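Local coordinates for protein putative fimbrium tip subunit Fim1F (Parabacteroides distasonis, PDB 3R4R) that is a putative component of the fimbrial tip, part of the cell-surface filaments that mediate adhesion and biofilm formation, at residues A[165-177]-A[224-236]. Residues are numbered along the deposited sequence; the frame is centred on the assembly and turned at random. Where two conformers were deposited one is given.
Sequences LIQLSAKIEYTGV and TKPVTFYTYEISD. With SO4 (sulfate ion), chain C; EDO (1,2-ethanediol), chain F; EDO (1,2-ethanediol), chain E.
I172 and F229 exchange two backbone hydrogen bonds, I172 N to F229 O and F229 N to I172 O, both 2.9 Å, at the middle of an antiparallel pairing whose short strand segments run at 153° to each other, their axes 4.5 Å apart at closest approach. A170 N to T231 O (2.8 Å) and Y174 N to V227 O extend it on either side; the return bond from T231 N to A170 O is weak. Such pairing sends alternate residues to opposite faces, and here the two faces differ. On one, F229 holds its ring in the first-torsion position flanked by both the amide nitrogen and the carbonyl carbon (chi1 49°), which swings it across to I172, whose CB lies over its face, a CH-pi contact 4.2 Å from the centroid, while I172 CG2 meets F229 CZ at 3.7 Å. An alanine in place of F229 is likely to leave the I172 branch without its aromatic cover and open a gap beside V194. On the other, the extended K171 chain runs alongside Y230, K171 CG 3.8 Å from Y230 CE1, and both polar ends reach E41, by salt bridge and hydrogen bond respectively. Within the transthyretin-like C-terminal region, strand 228-232 pairs antiparallel with strand 161-179, which also pairs in parallel with strand 266-273, where I269 packs on I172.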
ATOM      1  N   LEU A 165       3.638   7.359  -4.865  1.00 43.68           N
ATOM      2  CA  LEU A 165       3.505   6.117  -4.103  1.00 41.10           C
ATOM      3  C   LEU A 165       2.060   5.752  -3.860  1.00 44.61           C
ATOM      4  O   LEU A 165       1.242   6.618  -3.535  1.00 46.76           O
ATOM      5  CB  LEU A 165       4.215   6.224  -2.740  1.00 39.08           C
ATOM      6  CG  LEU A 165       5.698   6.550  -2.742  1.00 42.55           C
ATOM      7  CD1 LEU A 165       6.157   6.849  -1.353  1.00 41.81           C
ATOM      8  CD2 LEU A 165       6.529   5.445  -3.343  1.00 42.24           C
ATOM      9  N   ILE A 166       1.743   4.474  -4.010  1.00 39.25           N
ATOM     10  CA  ILE A 166       0.401   3.976  -3.698  1.00 38.16           C
ATOM     11  C   ILE A 166       0.499   3.149  -2.440  1.00 41.25           C
ATOM     12  O   ILE A 166       1.542   2.567  -2.153  1.00 41.72           O
ATOM     13  CB  ILE A 166      -0.309   3.171  -4.838  1.00 41.55           C
ATOM     14  CG1 ILE A 166       0.413   1.803  -5.125  1.00 40.71           C
ATOM     15  CG2 ILE A 166      -0.510   4.021  -6.086  1.00 43.21           C
ATOM     16  CD1 ILE A 166      -0.443   0.734  -5.746  1.00 46.73           C
ATOM     17  N   GLN A 167      -0.613   3.034  -1.757  1.00 35.85           N
ATOM     18  CA  GLN A 167      -0.862   2.201  -0.599  1.00 33.74           C
ATOM     19  C   GLN A 167      -0.972   0.752  -1.087  1.00 37.57           C
ATOM     20  O   GLN A 167      -1.795   0.477  -1.954  1.00 39.40           O
ATOM     21  CB  GLN A 167      -2.161   2.745   0.026  1.00 35.71           C
ATOM     22  CG  GLN A 167      -2.216   2.794   1.520  1.00 39.06           C
ATOM     23  CD  GLN A 167      -1.303   3.763   2.148  1.00 47.75           C
ATOM     24  OE1 GLN A 167      -0.394   3.367   2.865  1.00 43.43           O
ATOM     25  NE2 GLN A 167      -1.585   5.048   1.977  1.00 45.80           N
ATOM     26  N   LEU A 168      -0.088  -0.151  -0.636  1.00 33.50           N
ATOM     27  CA  LEU A 168      -0.072  -1.548  -1.080  1.00 33.39           C
ATOM     28  C   LEU A 168      -1.223  -2.354  -0.419  1.00 36.72           C
ATOM     29  O   LEU A 168      -1.606  -3.396  -0.906  1.00 35.97           O
ATOM     30  CB  LEU A 168       1.302  -2.197  -0.764  1.00 32.26           C
ATOM     31  CG  LEU A 168       1.619  -3.562  -1.355  1.00 33.42           C
ATOM     32  CD1 LEU A 168       1.461  -3.560  -2.883  1.00 35.47           C
ATOM     33  CD2 LEU A 168       2.972  -3.989  -0.958  1.00 31.61           C
ATOM     34  N   SER A 169      -1.783  -1.838   0.645  1.00 35.94           N
ATOM     35  CA  SER A 169      -2.915  -2.433   1.332  1.00 35.19           C
ATOM     36  C   SER A 169      -4.198  -1.703   1.002  1.00 38.00           C
ATOM     37  O   SER A 169      -4.171  -0.578   0.497  1.00 35.80           O
ATOM     38  CB  SER A 169      -2.690  -2.411   2.844  1.00 36.60           C
ATOM     39  OG  SER A 169      -2.620  -1.084   3.332  1.00 45.83           O
ATOM     40  N   ALA A 170      -5.323  -2.361   1.287  1.00 36.65           N
ATOM     41  CA  ALA A 170      -6.657  -1.783   1.255  1.00 37.26           C
ATOM     42  C   ALA A 170      -7.077  -1.417   2.679  1.00 38.80           C
ATOM     43  O   ALA A 170      -6.694  -2.124   3.616  1.00 37.74           O
ATOM     44  CB  ALA A 170      -7.636  -2.749   0.625  1.00 39.64           C
ATOM     45  N   LYS A 171      -7.809  -0.297   2.850  1.00 34.96           N
ATOM     46  CA  LYS A 171      -8.316   0.149   4.143  1.00 35.44           C
ATOM     47  C   LYS A 171      -9.808  -0.194   4.230  1.00 40.92           C
ATOM     48  O   LYS A 171     -10.581   0.139   3.328  1.00 42.55           O
ATOM     49  CB  LYS A 171      -8.047   1.659   4.329  1.00 39.47           C
ATOM     50  CG  LYS A 171      -8.571   2.272   5.650  1.00 46.04           C
ATOM     51  CD  LYS A 171      -8.346   3.792   5.667  1.00 44.66           C
ATOM     52  CE  LYS A 171      -8.904   4.459   6.895  1.00 51.69           C
ATOM     53  NZ  LYS A 171      -8.638   5.923   6.885  1.00 62.78           N
ATOM     54  N   ILE A 172     -10.201  -0.902   5.293  1.00 38.23           N
ATOM     55  CA  ILE A 172     -11.607  -1.342   5.463  1.00 39.04           C
ATOM     56  C   ILE A 172     -12.149  -0.850   6.812  1.00 41.16           C
ATOM     57  O   ILE A 172     -11.571  -1.157   7.856  1.00 40.89           O
ATOM     58  CB  ILE A 172     -11.768  -2.901   5.345  1.00 42.23           C
ATOM     59  CG1 ILE A 172     -11.087  -3.488   4.077  1.00 41.75           C
ATOM     60  CG2 ILE A 172     -13.254  -3.324   5.444  1.00 44.27           C
ATOM     61  CD1 ILE A 172     -11.089  -5.050   4.064  1.00 48.26           C
ATOM     62  N   GLU A 173     -13.261  -0.087   6.784  1.00 38.15           N
ATOM     63  CA  GLU A 173     -13.932   0.393   7.990  1.00 37.07           C
ATOM     64  C   GLU A 173     -15.337  -0.236   8.123  1.00 41.92           C
ATOM     65  O   GLU A 173     -16.182  -0.013   7.267  1.00 42.72           O
ATOM     66  CB  GLU A 173     -14.034   1.933   7.988  1.00 38.50           C
ATOM     67  CG  GLU A 173     -14.677   2.491   9.265  1.00 48.03           C
ATOM     68  CD  GLU A 173     -14.932   3.986   9.372  1.00 68.57           C
ATOM     69  OE1 GLU A 173     -14.844   4.692   8.341  1.00 64.66           O
ATOM     70  OE2 GLU A 173     -15.271   4.444  10.488  1.00 67.24           O
ATOM     71  N   TYR A 174     -15.583  -1.027   9.173  1.00 40.14           N
ATOM     72  CA  TYR A 174     -16.930  -1.542   9.460  1.00 43.08           C
ATOM     73  C   TYR A 174     -17.659  -0.452  10.240  1.00 45.56           C
ATOM     74  O   TYR A 174     -17.178  -0.050  11.300  1.00 43.83           O
ATOM     75  CB  TYR A 174     -16.905  -2.896  10.199  1.00 45.63           C
ATOM     76  CG  TYR A 174     -18.229  -3.282  10.833  1.00 50.09           C
ATOM     77  CD1 TYR A 174     -19.286  -3.750  10.058  1.00 55.10           C
ATOM     78  CD2 TYR A 174     -18.403  -3.237  12.211  1.00 50.81           C
ATOM     79  CE1 TYR A 174     -20.495  -4.133  10.638  1.00 59.65           C
ATOM     80  CE2 TYR A 174     -19.609  -3.612  12.803  1.00 54.16           C
ATOM     81  CZ  TYR A 174     -20.652  -4.065  12.013  1.00 64.90           C
ATOM     82  OH  TYR A 174     -21.845  -4.424  12.593  1.00 67.47           O
ATOM     83  N   THR A 175     -18.769   0.076   9.691  1.00 44.08           N
ATOM     84  CA  THR A 175     -19.464   1.220  10.291  1.00 44.91           C
ATOM     85  C   THR A 175     -20.782   0.819  11.009  1.00 53.26           C
ATOM     86  O   THR A 175     -21.491   1.708  11.477  1.00 54.38           O
ATOM     87  CB  THR A 175     -19.765   2.283   9.223  1.00 52.53           C
ATOM     88  OG1 THR A 175     -20.540   1.711   8.158  1.00 59.65           O
ATOM     89  CG2 THR A 175     -18.497   2.918   8.672  1.00 43.98           C
ATOM     90  N   GLY A 176     -21.041  -0.480  11.185  1.00 50.04           N
ATOM     91  CA  GLY A 176     -22.203  -0.948  11.931  1.00 50.46           C
ATOM     92  C   GLY A 176     -23.362  -1.440  11.105  1.00 58.95           C
ATOM     93  O   GLY A 176     -23.232  -1.639   9.893  1.00 58.74           O
ATOM     94  N   VAL A 177     -24.513  -1.648  11.797  1.00 58.75           N
ATOM     95  CA  VAL A 177     -25.804  -2.090  11.277  1.00 61.38           C
ATOM     96  C   VAL A 177     -26.817  -0.965  11.584  1.00 66.94           C
ATOM     97  O   VAL A 177     -26.851  -0.433  12.706  1.00 66.94           O
ATOM     98  CB  VAL A 177     -26.231  -3.485  11.835  1.00 65.86           C
ATOM     99  CG1 VAL A 177     -27.654  -3.857  11.413  1.00 68.78           C
ATOM    100  CG2 VAL A 177     -25.249  -4.567  11.400  1.00 64.45           C
ATOM    101  N   THR A 224      -7.695  -6.638  19.862  1.00 41.74           N
ATOM    102  CA  THR A 224      -8.312  -5.345  20.223  1.00 39.35           C
ATOM    103  C   THR A 224      -9.618  -5.157  19.420  1.00 43.68           C
ATOM    104  O   THR A 224     -10.365  -4.219  19.683  1.00 42.13           O
ATOM    105  CB  THR A 224      -7.332  -4.176  19.993  1.00 37.02           C
ATOM    106  OG1 THR A 224      -6.882  -4.190  18.624  1.00 41.47           O
ATOM    107  CG2 THR A 224      -6.124  -4.209  20.960  1.00 27.53           C
ATOM    108  N   LYS A 225      -9.889  -6.080  18.451  1.00 42.15           N
ATOM    109  CA  LYS A 225     -11.062  -6.119  17.562  1.00 41.48           C
ATOM    110  C   LYS A 225     -11.340  -4.713  16.972  1.00 44.95           C
ATOM    111  O   LYS A 225     -12.382  -4.131  17.261  1.00 46.16           O
ATOM    112  CB  LYS A 225     -12.312  -6.671  18.280  1.00 43.10           C
ATOM    113  CG  LYS A 225     -12.097  -8.093  18.793  1.00 47.68           C
ATOM    114  CD  LYS A 225     -13.355  -8.745  19.328  1.00 50.63           C
ATOM    115  CE  LYS A 225     -13.081 -10.100  19.960  1.00 60.82           C
ATOM    116  NZ  LYS A 225     -12.413 -11.064  19.036  1.00 65.49           N
ATOM    117  N   PRO A 226     -10.410  -4.140  16.169  1.00 40.08           N
ATOM    118  CA  PRO A 226     -10.646  -2.783  15.629  1.00 38.85           C
ATOM    119  C   PRO A 226     -11.715  -2.755  14.540  1.00 45.08           C
ATOM    120  O   PRO A 226     -11.967  -3.745  13.854  1.00 45.64           O
ATOM    121  CB  PRO A 226      -9.285  -2.383  15.048  1.00 38.67           C
ATOM    122  CG  PRO A 226      -8.621  -3.671  14.724  1.00 42.72           C
ATOM    123  CD  PRO A 226      -9.104  -4.678  15.723  1.00 40.16           C
ATOM    124  N   VAL A 227     -12.337  -1.579  14.397  1.00 42.22           N
ATOM    125  CA  VAL A 227     -13.427  -1.245  13.473  1.00 41.62           C
ATOM    126  C   VAL A 227     -12.792  -0.841  12.112  1.00 38.99           C
ATOM    127  O   VAL A 227     -13.394  -1.107  11.083  1.00 40.22           O
ATOM    128  CB  VAL A 227     -14.283  -0.138  14.163  1.00 46.55           C
ATOM    129  CG1 VAL A 227     -14.931   0.843  13.204  1.00 47.61           C
ATOM    130  CG2 VAL A 227     -15.305  -0.769  15.079  1.00 47.99           C
ATOM    131  N   THR A 228     -11.583  -0.276  12.112  1.00 32.11           N
ATOM    132  CA  THR A 228     -10.819   0.031  10.901  1.00 31.99           C
ATOM    133  C   THR A 228      -9.629  -0.953  10.865  1.00 37.94           C
ATOM    134  O   THR A 228      -8.844  -1.030  11.810  1.00 37.05           O
ATOM    135  CB  THR A 228     -10.389   1.522  10.810  1.00 41.03           C
ATOM    136  OG1 THR A 228     -11.551   2.367  10.695  1.00 36.97           O
ATOM    137  CG2 THR A 228      -9.427   1.792   9.614  1.00 36.59           C
ATOM    138  N   PHE A 229      -9.516  -1.717   9.785  1.00 36.17           N
ATOM    139  CA  PHE A 229      -8.457  -2.713   9.653  1.00 35.99           C
ATOM    140  C   PHE A 229      -7.963  -2.746   8.177  1.00 41.08           C
ATOM    141  O   PHE A 229      -8.570  -2.097   7.306  1.00 41.47           O
ATOM    142  CB  PHE A 229      -8.955  -4.096  10.143  1.00 38.21           C
ATOM    143  CG  PHE A 229     -10.279  -4.522   9.580  1.00 39.92           C
ATOM    144  CD1 PHE A 229     -11.468  -4.144  10.201  1.00 43.34           C
ATOM    145  CD2 PHE A 229     -10.341  -5.346   8.466  1.00 42.11           C
ATOM    146  CE1 PHE A 229     -12.706  -4.526   9.668  1.00 46.46           C
ATOM    147  CE2 PHE A 229     -11.574  -5.747   7.943  1.00 47.77           C
ATOM    148  CZ  PHE A 229     -12.752  -5.309   8.534  1.00 47.15           C
ATOM    149  N   TYR A 230      -6.824  -3.450   7.929  1.00 36.68           N
ATOM    150  CA  TYR A 230      -6.145  -3.507   6.636  1.00 36.49           C
ATOM    151  C   TYR A 230      -5.844  -4.922   6.175  1.00 42.35           C
ATOM    152  O   TYR A 230      -5.787  -5.845   6.980  1.00 43.41           O
ATOM    153  CB  TYR A 230      -4.800  -2.752   6.697  1.00 36.58           C
ATOM    154  CG  TYR A 230      -4.853  -1.388   7.338  1.00 37.91           C
ATOM    155  CD1 TYR A 230      -5.289  -0.274   6.623  1.00 39.09           C
ATOM    156  CD2 TYR A 230      -4.497  -1.210   8.673  1.00 38.90           C
ATOM    157  CE1 TYR A 230      -5.423   0.972   7.236  1.00 38.79           C
ATOM    158  CE2 TYR A 230      -4.639   0.030   9.300  1.00 39.46           C
ATOM    159  CZ  TYR A 230      -5.091   1.121   8.573  1.00 41.32           C
ATOM    160  OH  TYR A 230      -5.142   2.355   9.153  1.00 39.71           O
ATOM    161  N   THR A 231      -5.587  -5.067   4.869  1.00 39.55           N
ATOM    162  CA  THR A 231      -5.223  -6.316   4.201  1.00 40.03           C
ATOM    163  C   THR A 231      -4.531  -6.023   2.863  1.00 42.23           C
ATOM    164  O   THR A 231      -4.820  -5.007   2.213  1.00 40.65           O
ATOM    165  CB  THR A 231      -6.458  -7.224   3.984  1.00 49.28           C
ATOM    166  OG1 THR A 231      -6.053  -8.411   3.309  1.00 45.48           O
ATOM    167  CG2 THR A 231      -7.566  -6.551   3.170  1.00 50.66           C
ATOM    168  N   TYR A 232      -3.651  -6.949   2.427  1.00 37.67           N
ATOM    169  CA  TYR A 232      -3.111  -6.865   1.098  1.00 36.21           C
ATOM    170  C   TYR A 232      -4.148  -7.483   0.163  1.00 45.38           C
ATOM    171  O   TYR A 232      -4.949  -8.294   0.637  1.00 46.22           O
ATOM    172  CB  TYR A 232      -1.729  -7.535   0.992  1.00 36.45           C
ATOM    173  CG  TYR A 232      -0.599  -6.924   1.788  1.00 32.96           C
ATOM    174  CD1 TYR A 232      -0.249  -5.584   1.619  1.00 33.01           C
ATOM    175  CD2 TYR A 232       0.276  -7.728   2.512  1.00 33.64           C
ATOM    176  CE1 TYR A 232       0.828  -5.023   2.305  1.00 31.43           C
ATOM    177  CE2 TYR A 232       1.402  -7.194   3.145  1.00 32.76           C
ATOM    178  CZ  TYR A 232       1.664  -5.836   3.051  1.00 36.11           C
ATOM    179  OH  TYR A 232       2.744  -5.293   3.695  1.00 38.34           O
ATOM    180  N   GLU A 233      -4.204  -7.066  -1.126  1.00 45.01           N
ATOM    181  CA  GLU A 233      -5.071  -7.654  -2.176  1.00 47.21           C
ATOM    182  C   GLU A 233      -5.103  -9.176  -2.181  1.00 52.58           C
ATOM    183  O   GLU A 233      -4.097  -9.815  -1.843  1.00 52.54           O
ATOM    184  CB  GLU A 233      -4.591  -7.250  -3.580  1.00 49.33           C
ATOM    185  CG  GLU A 233      -4.754  -5.810  -3.957  1.00 54.91           C
ATOM    186  CD  GLU A 233      -4.340  -5.512  -5.377  1.00 62.72           C
ATOM    187  OE1 GLU A 233      -3.417  -6.160  -5.935  1.00 52.39           O
ATOM    188  OE2 GLU A 233      -4.924  -4.552  -5.916  1.00 57.60           O
ATOM    189  N   ILE A 234      -6.217  -9.752  -2.649  1.00 49.66           N
ATOM    190  CA  ILE A 234      -6.410 -11.187  -2.763  1.00 50.57           C
ATOM    191  C   ILE A 234      -6.988 -11.453  -4.149  1.00 59.61           C
ATOM    192  O   ILE A 234      -8.154 -11.121  -4.371  1.00 60.91           O
ATOM    193  CB  ILE A 234      -7.303 -11.681  -1.613  1.00 53.39           C
ATOM    194  CG1 ILE A 234      -6.711 -11.268  -0.233  1.00 50.57           C
ATOM    195  CG2 ILE A 234      -7.517 -13.186  -1.740  1.00 57.28           C
ATOM    196  CD1 ILE A 234      -7.583 -11.398   0.999  1.00 59.02           C
ATOM    197  N   SER A 235      -6.163 -12.043  -5.075  1.00 59.02           N
ATOM    198  CA  SER A 235      -6.537 -12.336  -6.465  0.50 62.20           C
ATOM    199  C   SER A 235      -7.529 -13.504  -6.581  1.00 69.92           C
ATOM    200  O   SER A 235      -8.420 -13.446  -7.440  1.00 71.93           O
ATOM    201  CB  SER A 235      -5.305 -12.665  -7.304  0.50 65.57           C
ATOM    202  OG  SER A 235      -4.632 -13.820  -6.832  0.50 74.68           O
ATOM    203  N   ASP A 236      -7.359 -14.576  -5.759  1.00 67.21           N
ATOM    204  CA  ASP A 236      -8.245 -15.749  -5.835  1.00 71.39           C
ATOM    205  C   ASP A 236      -9.708 -15.304  -5.718  1.00 79.68           C
ATOM    206  O   ASP A 236     -10.091 -14.605  -4.767  1.00 77.50           O
ATOM    207  CB  ASP A 236      -7.899 -16.795  -4.758  1.00 73.38           C
ATOM    208  CG  ASP A 236      -8.650 -18.121  -4.835  1.00 89.57           C
ATOM    209  OD1 ASP A 236      -9.396 -18.332  -5.812  1.00 95.04           O
ATOM    210  OD2 ASP A 236      -8.459 -18.962  -3.938  1.00 95.81           O
TER
HETATM  211  S   SO4 C 319     -10.867   1.390  15.834  1.00 91.19           S
HETATM  212  O1  SO4 C 319      -9.486   0.894  15.707  1.00 96.21           O
HETATM  213  O2  SO4 C 319     -10.895   2.530  16.773  1.00 96.68           O
HETATM  214  O3  SO4 C 319     -11.337   1.846  14.501  1.00 97.34           O
HETATM  215  O4  SO4 C 319     -11.726   0.343  16.357  1.00 95.86           O
HETATM  216  C1  EDO F 322      -5.289  -6.326  10.565  1.00 45.49           C
HETATM  217  O1  EDO F 322      -3.954  -6.723  10.920  1.00 51.71           O
HETATM  218  C2  EDO F 322      -5.647  -5.008  11.246  1.00 43.09           C
HETATM  219  O2  EDO F 322      -5.259  -3.875  10.464  1.00 48.32           O
HETATM  220  C1  EDO E 321      -5.671   2.726   1.206  1.00 55.00           C
HETATM  221  O1  EDO E 321      -5.042   2.141   2.364  1.00 56.01           O
HETATM  222  C2  EDO E 321      -6.058   4.173   1.530  1.00 57.03           C
HETATM  223  O2  EDO E 321      -6.207   4.930   0.317  1.00 66.06           O
HETATM  224  O   HOH W   1      -1.337  -6.032  -1.887  1.00 32.68           O